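Local coordinates for protein PelD (PDB 4EU0) that binds cyclic di-GMP as a membrane-associated signalling effector involved in pellicle formation, this piece holding its GAF domain and degenerate GGDEF-type domain, at residues L216-L228 and F284-V296. Sequence-based numbering, arbitrary orientation.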
ATOM      1  N   LEU A 216       0.009  13.049   6.788  1.00 14.55           N
ATOM      2  CA  LEU A 216      -1.189  13.716   7.276  1.00 16.34           C
ATOM      3  C   LEU A 216      -0.800  14.920   8.121  1.00 16.94           C
ATOM      4  O   LEU A 216       0.004  14.805   9.051  1.00 15.87           O
ATOM      5  CB  LEU A 216      -2.035  12.774   8.137  1.00 17.87           C
ATOM      6  CG  LEU A 216      -3.293  12.080   7.631  1.00 19.56           C
ATOM      7  CD1 LEU A 216      -4.202  11.732   8.812  1.00 19.94           C
ATOM      8  CD2 LEU A 216      -4.043  12.934   6.614  1.00 19.90           C
ATOM      9  N   ARG A 217      -1.379  16.071   7.793  1.00 17.78           N
ATOM     10  CA  ARG A 217      -1.145  17.308   8.533  1.00 18.53           C
ATOM     11  C   ARG A 217      -2.316  17.517   9.482  1.00 19.41           C
ATOM     12  O   ARG A 217      -3.461  17.693   9.038  1.00 20.61           O
ATOM     13  CB  ARG A 217      -1.017  18.493   7.567  1.00 19.46           C
ATOM     14  CG  ARG A 217      -0.025  18.260   6.424  1.00 21.42           C
ATOM     15  CD  ARG A 217      -0.277  19.165   5.210  1.00 25.76           C
ATOM     16  NE  ARG A 217      -1.623  19.004   4.649  1.00 29.78           N
ATOM     17  CZ  ARG A 217      -2.030  19.518   3.490  1.00 32.77           C
ATOM     18  NH1 ARG A 217      -1.193  20.216   2.731  1.00 35.11           N
ATOM     19  NH2 ARG A 217      -3.278  19.322   3.080  1.00 34.03           N
ATOM     20  N   LEU A 218      -2.032  17.479  10.782  1.00 18.54           N
ATOM     21  CA  LEU A 218      -3.082  17.517  11.798  1.00 19.59           C
ATOM     22  C   LEU A 218      -2.752  18.501  12.907  1.00 19.45           C
ATOM     23  O   LEU A 218      -1.619  18.960  13.029  1.00 18.25           O
ATOM     24  CB  LEU A 218      -3.272  16.119  12.410  1.00 19.52           C
ATOM     25  CG  LEU A 218      -3.658  14.962  11.481  1.00 19.81           C
ATOM     26  CD1 LEU A 218      -3.583  13.653  12.227  1.00 20.10           C
ATOM     27  CD2 LEU A 218      -5.041  15.170  10.889  1.00 20.10           C
ATOM     28  N   ARG A 219      -3.767  18.831  13.703  1.00 20.94           N
ATOM     29  CA  ARG A 219      -3.573  19.544  14.956  1.00 21.72           C
ATOM     30  C   ARG A 219      -4.024  18.623  16.080  1.00 22.60           C
ATOM     31  O   ARG A 219      -5.123  18.087  16.026  1.00 23.52           O
ATOM     32  CB  ARG A 219      -4.388  20.842  14.973  1.00 23.26           C
ATOM     33  CG  ARG A 219      -3.900  21.894  13.984  1.00 24.06           C
ATOM     34  CD  ARG A 219      -2.740  22.695  14.570  1.00 23.46           C
ATOM     35  NE  ARG A 219      -2.306  23.779  13.688  1.00 22.76           N
ATOM     36  CZ  ARG A 219      -1.614  24.841  14.091  1.00 23.56           C
ATOM     37  NH1 ARG A 219      -1.288  24.981  15.372  1.00 22.23           N
ATOM     38  NH2 ARG A 219      -1.258  25.773  13.214  1.00 23.59           N
ATOM     39  N   ASN A 220      -3.185  18.430  17.092  1.00 22.59           N
ATOM     40  CA  ASN A 220      -3.583  17.571  18.212  1.00 23.79           C
ATOM     41  C   ASN A 220      -4.420  18.295  19.276  1.00 25.66           C
ATOM     42  O   ASN A 220      -4.751  19.475  19.118  1.00 26.07           O
ATOM     43  CB  ASN A 220      -2.379  16.822  18.815  1.00 23.20           C
ATOM     44  CG  ASN A 220      -1.461  17.706  19.655  1.00 23.63           C
ATOM     45  OD1 ASN A 220      -1.739  18.881  19.922  1.00 23.17           O
ATOM     46  ND2 ASN A 220      -0.343  17.127  20.080  1.00 24.61           N
ATOM     47  N   ASP A 221      -4.758  17.584  20.349  1.00 27.06           N
ATOM     48  CA  ASP A 221      -5.633  18.122  21.392  1.00 29.70           C
ATOM     49  C   ASP A 221      -5.002  19.250  22.220  1.00 30.10           C
ATOM     50  O   ASP A 221      -5.695  19.925  22.982  1.00 31.56           O
ATOM     51  CB  ASP A 221      -6.144  16.993  22.300  1.00 31.38           C
ATOM     52  CG  ASP A 221      -5.033  16.323  23.098  1.00 32.32           C
ATOM     53  OD1 ASP A 221      -3.837  16.550  22.806  1.00 32.17           O
ATOM     54  OD2 ASP A 221      -5.369  15.566  24.034  1.00 36.94           O
ATOM     55  N   GLU A 222      -3.694  19.446  22.072  1.00 28.80           N
ATOM     56  CA  GLU A 222      -2.999  20.563  22.715  1.00 29.61           C
ATOM     57  C   GLU A 222      -2.855  21.744  21.744  1.00 28.55           C
ATOM     58  O   GLU A 222      -2.261  22.773  22.082  1.00 29.01           O
ATOM     59  CB  GLU A 222      -1.627  20.121  23.236  1.00 29.46           C
ATOM     60  CG  GLU A 222      -1.668  18.994  24.281  1.00 32.66           C
ATOM     61  CD  GLU A 222      -2.092  19.460  25.659  1.00 37.89           C
ATOM     62  OE1 GLU A 222      -1.262  20.071  26.368  1.00 40.10           O
ATOM     63  OE2 GLU A 222      -3.251  19.196  26.049  1.00 40.68           O
ATOM     64  N   GLY A 223      -3.402  21.581  20.540  1.00 27.55           N
ATOM     65  CA  GLY A 223      -3.392  22.628  19.516  1.00 26.58           C
ATOM     66  C   GLY A 223      -2.120  22.702  18.688  1.00 24.57           C
ATOM     67  O   GLY A 223      -1.919  23.660  17.931  1.00 24.16           O
ATOM     68  N   ARG A 224      -1.266  21.689  18.819  1.00 22.93           N
ATOM     69  CA  ARG A 224       0.023  21.683  18.139  1.00 21.17           C
ATOM     70  C   ARG A 224      -0.054  20.994  16.798  1.00 18.76           C
ATOM     71  O   ARG A 224      -0.844  20.058  16.611  1.00 18.37           O
ATOM     72  CB  ARG A 224       1.088  21.013  19.003  1.00 21.24           C
ATOM     73  CG  ARG A 224       1.384  21.773  20.277  1.00 25.53           C
ATOM     74  CD  ARG A 224       2.704  21.348  20.837  1.00 29.94           C
ATOM     75  NE  ARG A 224       2.576  20.225  21.751  1.00 34.41           N
ATOM     76  CZ  ARG A 224       2.933  20.254  23.031  1.00 35.69           C
ATOM     77  NH1 ARG A 224       3.447  21.355  23.566  1.00 37.86           N
ATOM     78  NH2 ARG A 224       2.775  19.172  23.777  1.00 37.80           N
ATOM     79  N   ARG A 225       0.771  21.460  15.866  1.00 17.27           N
ATOM     80  CA  ARG A 225       0.910  20.801  14.573  1.00 16.36           C
ATOM     81  C   ARG A 225       1.514  19.424  14.797  1.00 15.62           C
ATOM     82  O   ARG A 225       2.503  19.274  15.521  1.00 15.00           O
ATOM     83  CB  ARG A 225       1.825  21.608  13.653  1.00 15.63           C
ATOM     84  CG  ARG A 225       1.355  23.013  13.346  1.00 17.58           C
ATOM     85  CD  ARG A 225       2.441  23.769  12.570  1.00 18.47           C
ATOM     86  NE  ARG A 225       2.009  25.114  12.173  1.00 19.50           N
ATOM     87  CZ  ARG A 225       1.325  25.390  11.067  1.00 22.87           C
ATOM     88  NH1 ARG A 225       0.971  24.419  10.231  1.00 24.17           N
ATOM     89  NH2 ARG A 225       0.981  26.645  10.790  1.00 23.38           N
ATOM     90  N   VAL A 226       0.906  18.416  14.182  1.00 15.67           N
ATOM     91  CA  VAL A 226       1.480  17.078  14.154  1.00 15.25           C
ATOM     92  C   VAL A 226       1.486  16.655  12.701  1.00 14.69           C
ATOM     93  O   VAL A 226       0.438  16.699  12.046  1.00 15.58           O
ATOM     94  CB  VAL A 226       0.646  16.056  14.958  1.00 15.92           C
ATOM     95  CG1 VAL A 226       1.163  14.633  14.720  1.00 15.63           C
ATOM     96  CG2 VAL A 226       0.634  16.396  16.452  1.00 16.99           C
ATOM     97  N   LEU A 227       2.663  16.283  12.200  1.00 13.75           N
ATOM     98  CA  LEU A 227       2.761  15.695  10.876  1.00 13.50           C
ATOM     99  C   LEU A 227       3.011  14.205  11.000  1.00 13.26           C
ATOM    100  O   LEU A 227       4.052  13.775  11.507  1.00 13.30           O
ATOM    101  CB  LEU A 227       3.855  16.355  10.048  1.00 14.23           C
ATOM    102  CG  LEU A 227       3.879  15.827   8.606  1.00 15.82           C
ATOM    103  CD1 LEU A 227       2.705  16.375   7.782  1.00 18.01           C
ATOM    104  CD2 LEU A 227       5.154  16.209   7.954  1.00 17.14           C
ATOM    105  N   LEU A 228       2.037  13.421  10.552  1.00 12.88           N
ATOM    106  CA  LEU A 228       2.170  11.977  10.519  1.00 12.16           C
ATOM    107  C   LEU A 228       2.774  11.582   9.190  1.00 11.42           C
ATOM    108  O   LEU A 228       2.366  12.086   8.138  1.00 12.25           O
ATOM    109  CB  LEU A 228       0.788  11.352  10.619  1.00 13.73           C
ATOM    110  CG  LEU A 228       0.505  10.075  11.385  1.00 16.15           C
ATOM    111  CD1 LEU A 228       1.407   9.866  12.610  1.00 18.20           C
ATOM    112  CD2 LEU A 228      -0.989  10.154  11.756  1.00 14.25           C
ATOM    113  N   PHE A 284      -0.637   4.808  20.580  1.00 21.61           N
ATOM    114  CA  PHE A 284       0.326   5.673  19.917  1.00 20.16           C
ATOM    115  C   PHE A 284      -0.347   6.928  19.358  1.00 19.96           C
ATOM    116  O   PHE A 284       0.067   8.046  19.653  1.00 19.25           O
ATOM    117  CB  PHE A 284       1.051   4.901  18.816  1.00 19.34           C
ATOM    118  CG  PHE A 284       2.003   5.744  18.007  1.00 18.04           C
ATOM    119  CD1 PHE A 284       3.229   6.135  18.536  1.00 19.38           C
ATOM    120  CD2 PHE A 284       1.678   6.149  16.712  1.00 17.03           C
ATOM    121  CE1 PHE A 284       4.112   6.919  17.778  1.00 18.26           C
ATOM    122  CE2 PHE A 284       2.558   6.929  15.947  1.00 18.93           C
ATOM    123  CZ  PHE A 284       3.778   7.312  16.482  1.00 17.72           C
ATOM    124  N   LEU A 285      -1.393   6.742  18.563  1.00 19.94           N
ATOM    125  CA  LEU A 285      -2.015   7.885  17.887  1.00 20.14           C
ATOM    126  C   LEU A 285      -2.973   8.686  18.765  1.00 21.99           C
ATOM    127  O   LEU A 285      -2.948   9.913  18.714  1.00 21.67           O
ATOM    128  CB  LEU A 285      -2.710   7.455  16.588  1.00 19.42           C
ATOM    129  CG  LEU A 285      -1.808   6.926  15.468  1.00 18.30           C
ATOM    130  CD1 LEU A 285      -2.667   6.389  14.320  1.00 20.74           C
ATOM    131  CD2 LEU A 285      -0.826   7.982  14.957  1.00 17.27           C
ATOM    132  N   PHE A 286      -3.799   8.008  19.574  1.00 24.26           N
ATOM    133  CA  PHE A 286      -4.875   8.683  20.319  1.00 26.68           C
ATOM    134  C   PHE A 286      -4.520   9.150  21.728  1.00 28.58           C
ATOM    135  O   PHE A 286      -5.254   9.956  22.329  1.00 30.69           O
ATOM    136  CB  PHE A 286      -6.145   7.818  20.377  1.00 28.07           C
ATOM    137  CG  PHE A 286      -6.739   7.503  19.033  1.00 27.95           C
ATOM    138  CD1 PHE A 286      -6.468   8.301  17.923  1.00 27.53           C
ATOM    139  CD2 PHE A 286      -7.586   6.413  18.882  1.00 30.24           C
ATOM    140  CE1 PHE A 286      -7.016   8.003  16.684  1.00 27.89           C
ATOM    141  CE2 PHE A 286      -8.149   6.111  17.645  1.00 30.73           C
ATOM    142  CZ  PHE A 286      -7.864   6.912  16.546  1.00 28.84           C
ATOM    143  N   ASN A 287      -3.439   8.608  22.278  1.00 28.55           N
ATOM    144  CA  ASN A 287      -2.954   9.033  23.583  1.00 29.72           C
ATOM    145  C   ASN A 287      -1.648   9.809  23.434  1.00 28.13           C
ATOM    146  O   ASN A 287      -1.576  10.991  23.783  1.00 28.45           O
ATOM    147  CB  ASN A 287      -2.793   7.834  24.524  1.00 31.58           C
ATOM    148  CG  ASN A 287      -2.198   8.216  25.871  1.00 33.99           C
ATOM    149  OD1 ASN A 287      -1.030   8.589  25.964  1.00 35.94           O
ATOM    150  ND2 ASN A 287      -2.997   8.109  26.923  1.00 37.20           N
ATOM    151  N   GLU A 288      -0.625   9.149  22.899  1.00 26.50           N
ATOM    152  CA  GLU A 288       0.703   9.750  22.804  1.00 25.73           C
ATOM    153  C   GLU A 288       0.746  10.975  21.892  1.00 24.01           C
ATOM    154  O   GLU A 288       1.321  11.999  22.265  1.00 24.02           O
ATOM    155  CB  GLU A 288       1.744   8.725  22.361  1.00 25.22           C
ATOM    156  CG  GLU A 288       1.894   7.537  23.301  1.00 29.55           C
ATOM    157  CD  GLU A 288       3.024   6.625  22.894  1.00 33.39           C
ATOM    158  OE1 GLU A 288       2.739   5.511  22.402  1.00 36.48           O
ATOM    159  OE2 GLU A 288       4.199   7.026  23.047  1.00 35.89           O
ATOM    160  N   CYS A 289       0.133  10.871  20.713  1.00 22.58           N
ATOM    161  CA  CYS A 289       0.127  11.972  19.747  1.00 21.67           C
ATOM    162  C   CYS A 289      -1.035  12.937  19.959  1.00 22.40           C
ATOM    163  O   CYS A 289      -1.067  14.010  19.357  1.00 21.22           O
ATOM    164  CB  CYS A 289       0.114  11.450  18.306  1.00 20.31           C
ATOM    165  SG  CYS A 289       1.555  10.473  17.853  1.00 19.82           S
ATOM    166  N   GLY A 290      -1.989  12.545  20.804  1.00 23.70           N
ATOM    167  CA  GLY A 290      -3.116  13.401  21.166  1.00 25.83           C
ATOM    168  C   GLY A 290      -4.119  13.588  20.047  1.00 25.56           C
ATOM    169  O   GLY A 290      -4.757  14.639  19.950  1.00 26.27           O
ATOM    170  N   LEU A 291      -4.254  12.567  19.206  1.00 25.60           N
ATOM    171  CA  LEU A 291      -5.163  12.614  18.068  1.00 26.23           C
ATOM    172  C   LEU A 291      -6.450  11.867  18.402  1.00 28.26           C
ATOM    173  O   LEU A 291      -6.597  11.330  19.507  1.00 29.65           O
ATOM    174  CB  LEU A 291      -4.495  12.031  16.813  1.00 24.19           C
ATOM    175  CG  LEU A 291      -3.114  12.575  16.401  1.00 23.07           C
ATOM    176  CD1 LEU A 291      -2.525  11.778  15.244  1.00 21.17           C
ATOM    177  CD2 LEU A 291      -3.179  14.064  16.046  1.00 23.48           C
ATOM    178  N   ASN A 292      -7.388  11.853  17.460  1.00 29.50           N
ATOM    179  CA  ASN A 292      -8.668  11.161  17.664  1.00 31.87           C
ATOM    180  C   ASN A 292      -9.143  10.412  16.422  1.00 31.85           C
ATOM    181  O   ASN A 292      -8.588  10.578  15.338  1.00 30.26           O
ATOM    182  CB  ASN A 292      -9.752  12.114  18.197  1.00 34.10           C
ATOM    183  CG  ASN A 292     -10.053  13.263  17.248  1.00 34.78           C
ATOM    184  OD1 ASN A 292     -10.326  13.060  16.064  1.00 34.69           O
ATOM    185  ND2 ASN A 292     -10.015  14.483  17.774  1.00 36.15           N
ATOM    186  N   ASP A 293     -10.179   9.592  16.593  1.00 34.03           N
ATOM    187  CA  ASP A 293     -10.697   8.742  15.519  1.00 34.59           C
ATOM    188  C   ASP A 293     -11.344   9.510  14.362  1.00 34.94           C
ATOM    189  O   ASP A 293     -11.638   8.927  13.316  1.00 34.78           O
ATOM    190  CB  ASP A 293     -11.668   7.693  16.087  1.00 36.55           C
ATOM    191  CG  ASP A 293     -12.859   8.313  16.806  1.00 39.47           C
ATOM    192  OD1 ASP A 293     -12.728   9.415  17.384  1.00 41.72           O
ATOM    193  OD2 ASP A 293     -13.930   7.680  16.810  1.00 41.73           O
ATOM    194  N   GLN A 294     -11.560  10.811  14.550  1.00 35.74           N
ATOM    195  CA  GLN A 294     -12.081  11.660  13.479  1.00 36.35           C
ATOM    196  C   GLN A 294     -10.959  12.113  12.548  1.00 34.73           C
ATOM    197  O   GLN A 294     -11.210  12.484  11.398  1.00 34.46           O
ATOM    198  CB  GLN A 294     -12.834  12.871  14.047  1.00 38.44           C
ATOM    199  CG  GLN A 294     -13.934  12.538  15.069  1.00 41.37           C
ATOM    200  CD  GLN A 294     -15.041  11.629  14.529  1.00 44.82           C
ATOM    201  OE1 GLN A 294     -15.338  11.615  13.329  1.00 45.69           O
ATOM    202  NE2 GLN A 294     -15.666  10.872  15.427  1.00 46.81           N
ATOM    203  N   GLN A 295      -9.727  12.060  13.055  1.00 33.30           N
ATOM    204  CA  GLN A 295      -8.535  12.498  12.328  1.00 32.13           C
ATOM    205  C   GLN A 295      -7.817  11.353  11.615  1.00 31.14           C
ATOM    206  O   GLN A 295      -7.356  11.509  10.479  1.00 30.51           O
ATOM    207  CB  GLN A 295      -7.561  13.192  13.285  1.00 31.51           C
ATOM    208  CG  GLN A 295      -8.032  14.541  13.783  1.00 32.52           C
ATOM    209  CD  GLN A 295      -7.147  15.097  14.878  1.00 33.23           C
ATOM    210  OE1 GLN A 295      -6.935  14.456  15.912  1.00 33.68           O
ATOM    211  NE2 GLN A 295      -6.636  16.301  14.666  1.00 31.74           N
ATOM    212  N   VAL A 296      -7.705  10.211  12.290  1.00 31.65           N
ATOM    213  CA  VAL A 296      -7.101   9.018  11.694  1.00 31.10           C
ATOM    214  C   VAL A 296      -7.945   7.781  12.001  1.00 32.57           C
ATOM    215  O   VAL A 296      -8.302   7.533  13.151  1.00 32.83           O
ATOM    216  CB  VAL A 296      -5.607   8.834  12.127  1.00 30.25           C
ATOM    217  CG1 VAL A 296      -5.475   8.746  13.645  1.00 31.58           C
ATOM    218  CG2 VAL A 296      -4.977   7.627  11.441  1.00 29.40           C
TER
HETATM  219  O   HOH W   1      -6.446  18.181  12.664  1.00 15.62           O
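L291 pushes its forked end against L218, V226 and L228, which all lean off one face of the 214-219/225-231 hairpin. Its CD1 lies 3.7 Å from L218 CD1, the two side chains crossing at about a right angle. The fork suits leucine, since its two methyls meet different neighbours: CD1 faces L218 and L228, CD2 faces L218 CD1 and N220 CB. Beside it L228 slips its two methyls around CD2 of L285, and L218 CD2 rests on Q295 CB. The hairpin supplies the outermost strand, 214-219, and its inner neighbour, 225-231, of the four-stranded antiparallel sheet of the GGDEF-type domain; segment 284-296 leaves helix 280-288 and crosses one face of the sheet toward its outer edge, where Q295 meets R219. F167 of helix 162-181 also meets L216, L228 and V296.

Past the leucines the contact turns polar. Q295, extended beyond CG, sends NE2 to R219 O at 2.7 Å, the acceptor in its amide plane; its OE1 takes N292 N, so both amide ends are gripped. A water bridges NE2 to R219 N. N220, with CG between its backbone N and carbonyl carbon (chi1 74°), turns OD1 back to accept E222 N, an Asx turn, and R224 N from opposite faces, leaving ND2 to reach C289 O at 3.3 Å. G290, at positive phi, fits where a CB would strike D221 OD1, and its O accepts D221 N at 3.0 Å.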